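Local coordinates for protein putative tetR family transcriptional regulator (Streptomyces coelicolor A3, PDB 2Q24) that probably binds DNA as a TetR-family transcription factor and regulates transcription in Streptomyces, at residues 61-66 with 112-117. Residues are numbered along the deposited sequence; the frame is centred on the assembly and turned at random.
Sequences LIEAAY and RAVVAS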
loop_
_atom_site.group_PDB
_atom_site.type_symbol
_atom_site.label_atom_id
_atom_site.label_comp_id
_atom_site.label_asym_id
_atom_site.label_seq_id
_atom_site.Cartn_x
_atom_site.Cartn_y
_atom_site.Cartn_z
ATOM N N LEU B 61 -16.398 5.497 -3.685
ATOM C CA LEU B 61 -15.553 6.576 -4.266
ATOM C C LEU B 61 -14.584 7.143 -3.248
ATOM O O LEU B 61 -13.391 7.266 -3.519
ATOM C CB LEU B 61 -16.412 7.697 -4.908
ATOM C CG LEU B 61 -15.610 8.786 -5.625
ATOM C CD1 LEU B 61 -14.746 8.161 -6.745
ATOM C CD2 LEU B 61 -16.525 9.917 -6.172
ATOM N N ILE B 62 -15.080 7.491 -2.064
ATOM C CA ILE B 62 -14.218 8.028 -0.996
ATOM C C ILE B 62 -13.127 7.030 -0.632
ATOM O O ILE B 62 -11.954 7.389 -0.586
ATOM C CB ILE B 62 -15.067 8.311 0.272
ATOM C CG1 ILE B 62 -16.022 9.482 -0.013
ATOM C CG2 ILE B 62 -14.169 8.644 1.484
ATOM C CD1 ILE B 62 -17.236 9.512 0.929
ATOM N N GLU B 63 -13.511 5.776 -0.391
ATOM C CA GLU B 63 -12.497 4.741 -0.046
ATOM C C GLU B 63 -11.431 4.577 -1.118
ATOM O O GLU B 63 -10.220 4.599 -0.825
ATOM C CB GLU B 63 -13.156 3.383 0.249
ATOM C CG GLU B 63 -12.088 2.321 0.430
ATOM C CD GLU B 63 -12.594 0.994 0.873
ATOM O OE1 GLU B 63 -13.701 0.916 1.434
ATOM O OE2 GLU B 63 -11.861 0.013 0.611
ATOM N N ALA B 64 -11.860 4.390 -2.368
ATOM C CA ALA B 64 -10.911 4.282 -3.505
ATOM C C ALA B 64 -9.976 5.498 -3.652
ATOM O O ALA B 64 -8.766 5.353 -3.895
ATOM C CB ALA B 64 -11.677 4.057 -4.807
ATOM N N ALA B 65 -10.535 6.698 -3.481
ATOM C CA ALA B 65 -9.760 7.955 -3.540
ATOM C C ALA B 65 -8.687 7.995 -2.464
ATOM O O ALA B 65 -7.500 8.292 -2.772
ATOM C CB ALA B 65 -10.646 9.161 -3.392
ATOM N N TYR B 66 -9.087 7.678 -1.224
ATOM C CA TYR B 66 -8.118 7.607 -0.125
ATOM C C TYR B 66 -7.019 6.559 -0.420
ATOM O O TYR B 66 -5.831 6.853 -0.250
ATOM C CB TYR B 66 -8.810 7.334 1.235
ATOM C CG TYR B 66 -7.798 7.259 2.381
ATOM C CD1 TYR B 66 -7.249 8.435 2.968
ATOM C CD2 TYR B 66 -7.390 6.021 2.877
ATOM C CE1 TYR B 66 -6.323 8.333 4.008
ATOM C CE2 TYR B 66 -6.486 5.928 3.911
ATOM C CZ TYR B 66 -5.950 7.078 4.448
ATOM O OH TYR B 66 -5.030 6.950 5.461
ATOM N N ARG B 112 -15.152 9.205 7.778
ATOM C CA ARG B 112 -16.146 8.799 8.801
ATOM C C ARG B 112 -17.366 8.087 8.202
ATOM O O ARG B 112 -17.840 7.093 8.757
ATOM C CB ARG B 112 -16.640 10.030 9.536
ATOM C CG ARG B 112 -16.692 9.899 11.055
ATOM C CD ARG B 112 -15.334 10.334 11.659
ATOM N NE ARG B 112 -14.978 11.756 11.455
ATOM C CZ ARG B 112 -15.838 12.784 11.393
ATOM N NH1 ARG B 112 -17.152 12.596 11.511
ATOM N NH2 ARG B 112 -15.376 14.018 11.207
ATOM N N ALA B 113 -17.860 8.591 7.073
ATOM C CA ALA B 113 -19.077 8.071 6.432
ATOM C C ALA B 113 -18.830 6.703 5.783
ATOM O O ALA B 113 -19.741 5.866 5.688
ATOM C CB ALA B 113 -19.595 9.060 5.411
ATOM N N VAL B 114 -17.592 6.469 5.353
ATOM C CA VAL B 114 -17.226 5.143 4.890
ATOM C C VAL B 114 -17.296 4.139 6.070
ATOM O O VAL B 114 -17.860 3.041 5.917
ATOM C CB VAL B 114 -15.816 5.115 4.269
ATOM C CG1 VAL B 114 -15.455 3.707 3.838
ATOM C CG2 VAL B 114 -15.734 6.060 3.079
ATOM N N VAL B 115 -16.733 4.518 7.212
ATOM C CA VAL B 115 -16.814 3.697 8.415
ATOM C C VAL B 115 -18.263 3.398 8.784
ATOM O O VAL B 115 -18.643 2.242 8.961
ATOM C CB VAL B 115 -16.119 4.378 9.609
ATOM C CG1 VAL B 115 -16.259 3.524 10.860
ATOM C CG2 VAL B 115 -14.654 4.636 9.293
ATOM N N ALA B 116 -19.067 4.450 8.898
ATOM C CA ALA B 116 -20.403 4.335 9.471
ATOM C C ALA B 116 -21.316 3.500 8.578
ATOM O O ALA B 116 -22.424 3.137 8.974
ATOM C CB ALA B 116 -21.001 5.713 9.705
ATOM N N SER B 117 -20.844 3.202 7.372
ATOM C CA SER B 117 -21.545 2.269 6.477
ATOM C C SER B 117 -20.895 0.882 6.497
ATOM O O SER B 117 -21.280 -0.009 5.726
ATOM C CB SER B 117 -21.570 2.794 5.028
ATOM O OG SER B 117 -22.863 3.276 4.664
#
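The carboxylate of Glu-63 is the flat group that meets Val-114. Methyl CG1 of Val-114 approaches its OE1 to 4.1 Å. The methyl is lifted somewhat to one side of the carboxylate plane and does not sit over the middle of the group. The second oxygen, OE2, is held by a salt bridge to Arg-67; the same oxygen comes close to Glu-63 of the second subunit and has a long, weak ion pair with Arg-67 of that subunit. The side chains of Glu-63 and Val-114 cross at about a right angle. Glu-63 is extended, with CG anti to the backbone N (chi1 173°), and this reach brings OE1 to the CG1 methyl of Val-114.

The apolar part lies beside it. CG2 of Ile-62 meets CG2 of Val-114 at 3.4 Å, tighter than usual for two methyls. CB of Ile-62 is 3.7 Å from CG2 of Val-114. The two side chains run past each other in opposite directions. In Val-114 the two methyls part ways: CG1, anti to the backbone N (chi1 178°), faces Glu-63, and CG2 meets Ile-62. The isoleucine also packs on Phe-28, Met-107 and Leu-111, and Val-114 touches Pro-121.

The contact joins helix 58-75, which follows the predicted helix-turn-helix, to helix 108-116 of the C-terminal region. In TetR-family proteins the helix after the DNA-binding motif links the two domains, so this packing is probably part of the domain junction.

No hydrogen bond crosses between the two segments. Van der Waals contact, with a close methyl pair, joins them. The charge of Glu-63 is probably balanced mainly by Arg-67 of its own chain, despite the nearby Glu-63 of the second subunit, and probably adds little to this helix pairing.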